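Local coordinates for TRAP solute Binding Protein (Uncultured marine bacterium, PDB 5I7I) that binds aromatic acids such as 3-hydroxybenzoate as the solute-binding protein of a TRAP transporter, and probably delivers them to its membrane partners, at residues 25-33 / 84-94; 114-125 / 138-146. All coordinates share one frame; numbering follows the deposited sequence.

Contact 1 of 2, residues 25-33 / 84-94; sequences VVLKFHSFP and VVDIVWTVAGY. With 3HB (3-hydroxybenzoic acid), chain C.
F29 and I87 pair in register on two parallel strands, 25-31 and 87-91, whose axes run 16° apart. They are neighbouring strands of the five-stranded mixed sheet in one lobe of this family 7 solute-binding protein. K28 O accepts two backbone N-H groups, from D86 and I87. H30 N then donates to I87 O at 2.9 Å. D86 closes the start of the pairing with its side chain. Its CG lies anti to the carbonyl carbon (chi1 -61°), which turns OD2 onto K28 N. That bond is nearly straight, at 175°, and uses the anti lone pair of OD2. A water also donates to OD2 and to V26 O.

On the face that carries F29, I87 CG2 meets the edge of the F29 ring, 3.6 Å from F29 CD1. W89 CB lies at the same ring's edge. On the other face H30 CB rests on V85 CG1, while H30 ND1 bonds to Q79. Further along, S31 OG donates to W89 O at 2.7 Å and also sits at the edge of the indole.

The pairing ends in an aromatic cluster of F32, W89 and Y94 beside the ligand. The F32 ring is held between P33 CD on one face and Y94 CE2 on the other. The F32 and Y94 planes meet obliquely. V91 CB lies over the centre of the Y94 ring. Y94 OH donates to 3HB O2' at 2.6 Å and is also hydrogen-bonded to V190 N. A phenylalanine here would take away the hydroxyl and would probably leave 3HB O2' without this donor and V190 N without its mate. W89 CH2 touches 3HB C5 at 3.8 Å.

Contact 2 of 2, residues 114-125 / 138-146; sequences AEATSQALQEYV and VLAVFCHAP
Q122 reaches from helix 114-125 down to the backbone of strand 138-143. Q122 CB lies 3.9 Å from V141 O. CG is anti to the backbone N (chi1 -178°), and the chain then bends at chi2 (67°), bringing the amide over the strand. Q122 CD stands 4.0 Å from V141 N. Q122 OE1 takes the N-H of V141 N at 2.9 Å, with the donor nearly in line with the amide C=O. The same oxygen lies close to A140 CA. NE2 faces V138 CG1 and donates to D126 OD1, so both ends of the amide have a hydrogen-bond partner.

The helix packs across an edge strand of the five-stranded sheet, with 136° between their directions. L139 and A140 both face F240 of the adjoining strand 237-243 and form a classic beta bulge. The Q122 bond falls just after this bulge.

S118 makes the second polar link. S118 OG accepts the N-H of C143 N at 3.0 Å and donates to A114 O. That carbonyl also receives S118 N, and the two donors come from opposite faces of its plane. S118 OG also presses on F142 CB.

Apolar contacts line the rest of this helix face. V125 CG2 meets V141 CG2 at 3.9 Å, the two side chains crossing at about a right angle. L121 uses CB and CD2 against V141 CG1, and CD1 against C143 CB. C143 SG sits against both CB and CG2 of T117, each 3.6 Å away. At the helix start, A114 CB lies 3.5 Å from C143 O.

In the fold
The chain enters the five-stranded sheet with strand 25-31. It then passes through helix 38-54, strand 59-64 and helix 76-82 before strand 87-91 returns beside the first strand. Contact 1 closes this loop of 50 residues. Helix 114-126 follows, and the chain doubles back into strand 136-143, so contact 2 closes a much shorter loop of 12 residues. The two are in series, neither nested nor crossed. Both reach the same sheet, where strand 237-243 lies between 87-91 and 136-143. They touch through W89 and F142, and through I87 and L139. Both also lead to the ligand pocket: W89, V91 and Y94 from contact 1, H144 from contact 2.

Contact 1 of 2, residues 25-33 / 84-94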
# COMPACT_ATOMS: atom_id res chain seq x y z
N VAL A 25 -14.74 -16.24 -20.39
CA VAL A 25 -15.05 -14.97 -19.74
C VAL A 25 -13.81 -14.09 -19.80
O VAL A 25 -12.72 -14.51 -19.39
CB VAL A 25 -15.53 -15.16 -18.29
CG1 VAL A 25 -14.51 -15.91 -17.48
CG2 VAL A 25 -15.83 -13.80 -17.64
N VAL A 26 -13.99 -12.87 -20.29
CA VAL A 26 -12.94 -11.87 -20.31
C VAL A 26 -13.15 -10.94 -19.13
O VAL A 26 -14.25 -10.41 -18.93
CB VAL A 26 -12.96 -11.10 -21.64
CG1 VAL A 26 -11.91 -9.98 -21.61
CG2 VAL A 26 -12.70 -12.05 -22.79
N LEU A 27 -12.09 -10.72 -18.35
CA LEU A 27 -12.13 -9.77 -17.25
C LEU A 27 -11.13 -8.66 -17.50
O LEU A 27 -9.94 -8.92 -17.70
CB LEU A 27 -11.79 -10.45 -15.92
CG LEU A 27 -12.69 -11.64 -15.59
CD1 LEU A 27 -12.18 -12.34 -14.33
CD2 LEU A 27 -14.12 -11.19 -15.42
N LYS A 28 -11.60 -7.42 -17.45
CA LYS A 28 -10.76 -6.25 -17.67
C LYS A 28 -10.13 -5.83 -16.35
O LYS A 28 -10.85 -5.44 -15.42
CB LYS A 28 -11.60 -5.10 -18.21
CG LYS A 28 -12.28 -5.37 -19.53
CD LYS A 28 -13.28 -4.27 -19.89
CE LYS A 28 -14.14 -4.67 -21.06
NZ LYS A 28 -15.29 -3.73 -21.24
N PHE A 29 -8.81 -5.90 -16.28
CA PHE A 29 -8.07 -5.44 -15.12
C PHE A 29 -7.48 -4.06 -15.40
O PHE A 29 -6.86 -3.85 -16.45
CB PHE A 29 -6.92 -6.40 -14.79
CG PHE A 29 -5.96 -5.85 -13.78
CD1 PHE A 29 -6.20 -5.95 -12.41
CD2 PHE A 29 -4.82 -5.17 -14.19
CE1 PHE A 29 -5.32 -5.41 -11.50
CE2 PHE A 29 -3.95 -4.62 -13.27
CZ PHE A 29 -4.21 -4.75 -11.94
N HIS A 30 -7.63 -3.15 -14.45
CA HIS A 30 -7.14 -1.79 -14.60
C HIS A 30 -6.31 -1.39 -13.38
O HIS A 30 -6.69 -1.69 -12.25
CB HIS A 30 -8.33 -0.83 -14.77
CG HIS A 30 -7.98 0.46 -15.44
ND1 HIS A 30 -8.72 1.60 -15.28
CD2 HIS A 30 -6.99 0.77 -16.31
CE1 HIS A 30 -8.21 2.57 -16.01
NE2 HIS A 30 -7.14 2.10 -16.64
N SER A 31 -5.17 -0.72 -13.61
CA SER A 31 -4.39 -0.20 -12.50
C SER A 31 -3.52 0.95 -13.01
O SER A 31 -3.42 1.19 -14.21
CB SER A 31 -3.56 -1.30 -11.87
OG SER A 31 -3.01 -0.89 -10.64
N PHE A 32 -2.87 1.64 -12.06
CA PHE A 32 -2.12 2.85 -12.37
C PHE A 32 -0.62 2.65 -12.62
O PHE A 32 -0.06 3.41 -13.41
CB PHE A 32 -2.32 3.95 -11.31
CG PHE A 32 -1.82 3.59 -9.94
CD1 PHE A 32 -0.50 3.82 -9.57
CD2 PHE A 32 -2.67 3.02 -9.02
CE1 PHE A 32 -0.04 3.46 -8.30
CE2 PHE A 32 -2.22 2.66 -7.77
CZ PHE A 32 -0.91 2.88 -7.40
N PRO A 33 0.08 1.72 -11.97
CA PRO A 33 1.52 1.62 -12.24
C PRO A 33 1.77 1.17 -13.66
O PRO A 33 0.91 0.51 -14.28
CB PRO A 33 2.01 0.55 -11.24
CG PRO A 33 0.98 0.50 -10.20
CD PRO A 33 -0.31 0.73 -10.94
N VAL A 84 -17.32 -0.55 -14.66
CA VAL A 84 -16.58 0.00 -15.79
C VAL A 84 -15.45 -0.93 -16.17
O VAL A 84 -15.14 -1.12 -17.36
CB VAL A 84 -16.07 1.40 -15.42
CG1 VAL A 84 -15.22 1.99 -16.54
CG2 VAL A 84 -17.23 2.31 -15.05
N VAL A 85 -14.78 -1.50 -15.17
CA VAL A 85 -13.78 -2.54 -15.34
C VAL A 85 -14.16 -3.64 -14.35
O VAL A 85 -15.02 -3.46 -13.50
CB VAL A 85 -12.35 -2.03 -15.07
CG1 VAL A 85 -12.06 -0.82 -15.96
CG2 VAL A 85 -12.14 -1.67 -13.59
N ASP A 86 -13.48 -4.77 -14.46
CA ASP A 86 -13.82 -5.93 -13.66
C ASP A 86 -12.92 -6.15 -12.46
O ASP A 86 -13.38 -6.70 -11.45
CB ASP A 86 -13.77 -7.17 -14.55
CG ASP A 86 -14.75 -7.08 -15.67
OD1 ASP A 86 -15.94 -6.87 -15.39
OD2 ASP A 86 -14.33 -7.16 -16.83
N ILE A 87 -11.66 -5.77 -12.53
CA ILE A 87 -10.68 -5.99 -11.46
C ILE A 87 -9.77 -4.77 -11.41
O ILE A 87 -9.38 -4.24 -12.46
CB ILE A 87 -9.82 -7.26 -11.69
CG1 ILE A 87 -10.69 -8.48 -11.96
CG2 ILE A 87 -8.88 -7.51 -10.49
CD1 ILE A 87 -9.89 -9.70 -12.38
N VAL A 88 -9.40 -4.35 -10.20
CA VAL A 88 -8.39 -3.31 -10.03
C VAL A 88 -7.43 -3.70 -8.93
O VAL A 88 -7.75 -4.47 -8.02
CB VAL A 88 -8.96 -1.91 -9.76
CG1 VAL A 88 -9.89 -1.50 -10.89
CG2 VAL A 88 -9.66 -1.87 -8.42
N TRP A 89 -6.22 -3.12 -9.03
CA TRP A 89 -5.27 -3.05 -7.93
C TRP A 89 -5.02 -1.58 -7.67
O TRP A 89 -4.72 -0.83 -8.59
CB TRP A 89 -3.97 -3.78 -8.28
CG TRP A 89 -2.95 -3.79 -7.16
CD1 TRP A 89 -2.79 -4.77 -6.23
CD2 TRP A 89 -1.95 -2.81 -6.89
NE1 TRP A 89 -1.76 -4.45 -5.38
CE2 TRP A 89 -1.23 -3.25 -5.77
CE3 TRP A 89 -1.59 -1.60 -7.48
CZ2 TRP A 89 -0.16 -2.54 -5.23
CZ3 TRP A 89 -0.55 -0.88 -6.94
CH2 TRP A 89 0.15 -1.35 -5.83
N THR A 90 -5.16 -1.16 -6.41
CA THR A 90 -4.97 0.25 -6.13
C THR A 90 -4.55 0.44 -4.67
O THR A 90 -4.41 -0.51 -3.91
CB THR A 90 -6.25 1.02 -6.48
OG1 THR A 90 -5.95 2.41 -6.41
CG2 THR A 90 -7.39 0.67 -5.53
N VAL A 91 -4.34 1.71 -4.30
CA VAL A 91 -4.04 2.11 -2.93
C VAL A 91 -5.32 2.65 -2.31
O VAL A 91 -5.92 3.58 -2.85
CB VAL A 91 -2.92 3.18 -2.90
CG1 VAL A 91 -2.69 3.69 -1.49
CG2 VAL A 91 -1.59 2.62 -3.44
N ALA A 92 -5.75 2.06 -1.19
CA ALA A 92 -7.03 2.43 -0.59
C ALA A 92 -7.10 3.92 -0.31
O ALA A 92 -8.10 4.58 -0.62
CB ALA A 92 -7.24 1.66 0.71
N GLY A 93 -6.05 4.46 0.29
CA GLY A 93 -6.02 5.84 0.70
C GLY A 93 -5.86 6.86 -0.41
O GLY A 93 -5.86 8.06 -0.13
N TYR A 94 -5.73 6.43 -1.67
CA TYR A 94 -5.81 7.40 -2.76
C TYR A 94 -7.18 8.06 -2.83
O TYR A 94 -7.31 9.11 -3.46
CB TYR A 94 -5.48 6.77 -4.11
CG TYR A 94 -4.01 6.50 -4.40
CD1 TYR A 94 -3.01 6.77 -3.47
CD2 TYR A 94 -3.63 5.98 -5.62
CE1 TYR A 94 -1.69 6.53 -3.76
CE2 TYR A 94 -2.33 5.74 -5.92
CZ TYR A 94 -1.36 6.00 -5.01
OH TYR A 94 -0.04 5.74 -5.36
C1' 3HB C . 2.57 4.67 -2.96
O1' 3HB C . 3.33 5.08 -2.04
O2' 3HB C . 1.67 5.43 -3.41
C1 3HB C . 2.77 3.30 -3.58
C2 3HB C . 3.66 2.40 -2.98
C3 3HB C . 3.86 1.16 -3.53
C4 3HB C . 3.22 0.80 -4.69
C5 3HB C . 2.33 1.69 -5.29
C6 3HB C . 2.11 2.94 -4.74
O3 3HB C . 4.74 0.29 -2.92
O HOH W 1 -15.69 -7.64 -18.99

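Contact 2 of 2, residues 114-125 / 138-146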
# COMPACT_ATOMS: atom_id res chain seq x y z
N ALA A 114 5.58 -7.24 5.55
CA ALA A 114 4.37 -7.24 4.72
C ALA A 114 3.64 -8.56 4.82
O ALA A 114 2.41 -8.59 4.78
CB ALA A 114 4.70 -6.92 3.26
N GLU A 115 4.36 -9.67 4.99
CA GLU A 115 3.71 -10.97 5.13
C GLU A 115 2.78 -10.99 6.34
O GLU A 115 1.63 -11.43 6.23
CB GLU A 115 4.79 -12.04 5.28
CG GLU A 115 4.26 -13.42 5.62
CD GLU A 115 5.36 -14.48 5.71
OE1 GLU A 115 6.56 -14.15 5.60
OE2 GLU A 115 5.00 -15.67 5.89
N ALA A 116 3.26 -10.52 7.49
CA ALA A 116 2.43 -10.54 8.69
C ALA A 116 1.33 -9.50 8.60
O ALA A 116 0.17 -9.78 8.95
CB ALA A 116 3.30 -10.27 9.93
N THR A 117 1.68 -8.30 8.14
CA THR A 117 0.73 -7.20 8.17
C THR A 117 -0.36 -7.41 7.13
O THR A 117 -1.51 -6.99 7.33
CB THR A 117 1.47 -5.87 8.00
OG1 THR A 117 2.58 -5.81 8.91
CG2 THR A 117 0.56 -4.71 8.32
N SER A 118 -0.03 -8.04 6.00
CA SER A 118 -1.03 -8.31 4.97
C SER A 118 -2.06 -9.34 5.43
O SER A 118 -3.25 -9.18 5.15
CB SER A 118 -0.35 -8.80 3.70
OG SER A 118 0.40 -7.78 3.10
N GLN A 119 -1.62 -10.43 6.08
CA GLN A 119 -2.58 -11.38 6.64
C GLN A 119 -3.47 -10.71 7.68
O GLN A 119 -4.68 -10.97 7.74
CB GLN A 119 -1.83 -12.55 7.25
CG GLN A 119 -1.20 -13.42 6.21
CD GLN A 119 -0.35 -14.51 6.81
OE1 GLN A 119 -0.81 -15.63 7.01
NE2 GLN A 119 0.88 -14.16 7.15
N ALA A 120 -2.87 -9.86 8.52
CA ALA A 120 -3.65 -9.11 9.49
C ALA A 120 -4.72 -8.28 8.79
O ALA A 120 -5.88 -8.29 9.20
CB ALA A 120 -2.71 -8.23 10.32
N LEU A 121 -4.34 -7.55 7.73
CA LEU A 121 -5.30 -6.74 6.98
C LEU A 121 -6.43 -7.60 6.44
O LEU A 121 -7.61 -7.21 6.49
CB LEU A 121 -4.61 -6.04 5.82
CG LEU A 121 -4.06 -4.66 6.16
CD1 LEU A 121 -2.99 -4.25 5.16
CD2 LEU A 121 -5.19 -3.64 6.20
N GLN A 122 -6.10 -8.74 5.83
CA GLN A 122 -7.15 -9.56 5.24
C GLN A 122 -8.12 -10.08 6.31
O GLN A 122 -9.34 -10.05 6.12
CB GLN A 122 -6.53 -10.71 4.45
CG GLN A 122 -7.59 -11.58 3.77
CD GLN A 122 -8.33 -10.84 2.69
OE1 GLN A 122 -7.72 -10.15 1.88
NE2 GLN A 122 -9.65 -11.00 2.64
N GLU A 123 -7.61 -10.58 7.43
CA GLU A 123 -8.52 -11.06 8.47
C GLU A 123 -9.36 -9.92 9.02
O GLU A 123 -10.55 -10.09 9.33
CB GLU A 123 -7.75 -11.77 9.60
CG GLU A 123 -8.69 -12.21 10.73
CD GLU A 123 -8.08 -13.09 11.78
OE1 GLU A 123 -6.96 -13.57 11.60
OE2 GLU A 123 -8.77 -13.33 12.80
N TYR A 124 -8.76 -8.75 9.14
CA TYR A 124 -9.47 -7.56 9.59
C TYR A 124 -10.65 -7.25 8.67
O TYR A 124 -11.78 -7.06 9.13
CB TYR A 124 -8.46 -6.43 9.58
CG TYR A 124 -8.83 -5.05 10.09
CD1 TYR A 124 -8.94 -4.79 11.44
CD2 TYR A 124 -8.89 -3.97 9.21
CE1 TYR A 124 -9.19 -3.50 11.91
CE2 TYR A 124 -9.14 -2.69 9.66
CZ TYR A 124 -9.27 -2.46 11.01
OH TYR A 124 -9.49 -1.17 11.47
N VAL A 125 -10.39 -7.23 7.36
CA VAL A 125 -11.43 -7.01 6.36
C VAL A 125 -12.46 -8.14 6.34
O VAL A 125 -13.65 -7.90 6.09
CB VAL A 125 -10.76 -6.82 4.98
CG1 VAL A 125 -11.78 -6.98 3.83
CG2 VAL A 125 -10.05 -5.48 4.93
N VAL A 138 -13.94 -8.92 -2.73
CA VAL A 138 -12.57 -8.75 -2.26
C VAL A 138 -11.75 -9.92 -2.79
O VAL A 138 -12.09 -11.09 -2.54
CB VAL A 138 -12.50 -8.69 -0.74
CG1 VAL A 138 -11.04 -8.67 -0.26
CG2 VAL A 138 -13.25 -7.48 -0.21
N LEU A 139 -10.69 -9.63 -3.54
CA LEU A 139 -9.71 -10.66 -3.86
C LEU A 139 -8.65 -10.72 -2.77
O LEU A 139 -8.43 -11.78 -2.18
CB LEU A 139 -9.10 -10.44 -5.25
CG LEU A 139 -10.14 -10.36 -6.38
CD1 LEU A 139 -9.43 -10.01 -7.67
CD2 LEU A 139 -10.94 -11.65 -6.52
N ALA A 140 -8.02 -9.59 -2.44
CA ALA A 140 -7.17 -9.55 -1.26
C ALA A 140 -6.95 -8.11 -0.89
O ALA A 140 -6.96 -7.22 -1.74
CB ALA A 140 -5.81 -10.20 -1.52
N VAL A 141 -6.75 -7.89 0.41
CA VAL A 141 -6.22 -6.64 0.93
C VAL A 141 -4.88 -6.96 1.58
O VAL A 141 -4.76 -7.95 2.31
CB VAL A 141 -7.19 -6.02 1.95
CG1 VAL A 141 -6.64 -4.71 2.50
CG2 VAL A 141 -8.55 -5.78 1.31
N PHE A 142 -3.87 -6.16 1.25
CA PHE A 142 -2.51 -6.43 1.69
C PHE A 142 -1.75 -5.11 1.68
O PHE A 142 -2.34 -4.04 1.52
CB PHE A 142 -1.87 -7.54 0.86
CG PHE A 142 -1.84 -7.33 -0.63
CD1 PHE A 142 -2.89 -7.76 -1.43
CD2 PHE A 142 -0.74 -6.74 -1.23
CE1 PHE A 142 -2.82 -7.63 -2.80
CE2 PHE A 142 -0.67 -6.62 -2.61
CZ PHE A 142 -1.73 -7.05 -3.38
N CYS A 143 -0.43 -5.15 1.87
CA CYS A 143 0.32 -3.91 2.02
C CYS A 143 1.76 -4.14 1.62
O CYS A 143 2.20 -5.28 1.45
CB CYS A 143 0.22 -3.38 3.45
SG CYS A 143 0.91 -4.49 4.70
N HIS A 144 2.50 -3.05 1.52
CA HIS A 144 3.91 -3.11 1.21
C HIS A 144 4.75 -3.29 2.49
O HIS A 144 4.28 -3.08 3.61
CB HIS A 144 4.36 -1.90 0.38
CG HIS A 144 4.08 -0.54 0.96
ND1 HIS A 144 4.80 0.00 2.01
CD2 HIS A 144 3.23 0.44 0.56
CE1 HIS A 144 4.39 1.24 2.24
NE2 HIS A 144 3.44 1.54 1.37
N ALA A 145 5.99 -3.71 2.31
CA ALA A 145 6.91 -3.69 3.43
C ALA A 145 7.06 -2.25 3.93
O ALA A 145 6.81 -1.31 3.18
CB ALA A 145 8.27 -4.23 2.98
N PRO A 146 7.42 -2.05 5.19
CA PRO A 146 7.42 -0.68 5.71
C PRO A 146 8.13 0.32 4.82
O PRO A 146 9.21 0.07 4.28
CB PRO A 146 8.11 -0.82 7.07
CG PRO A 146 7.76 -2.21 7.49
CD PRO A 146 7.80 -3.03 6.22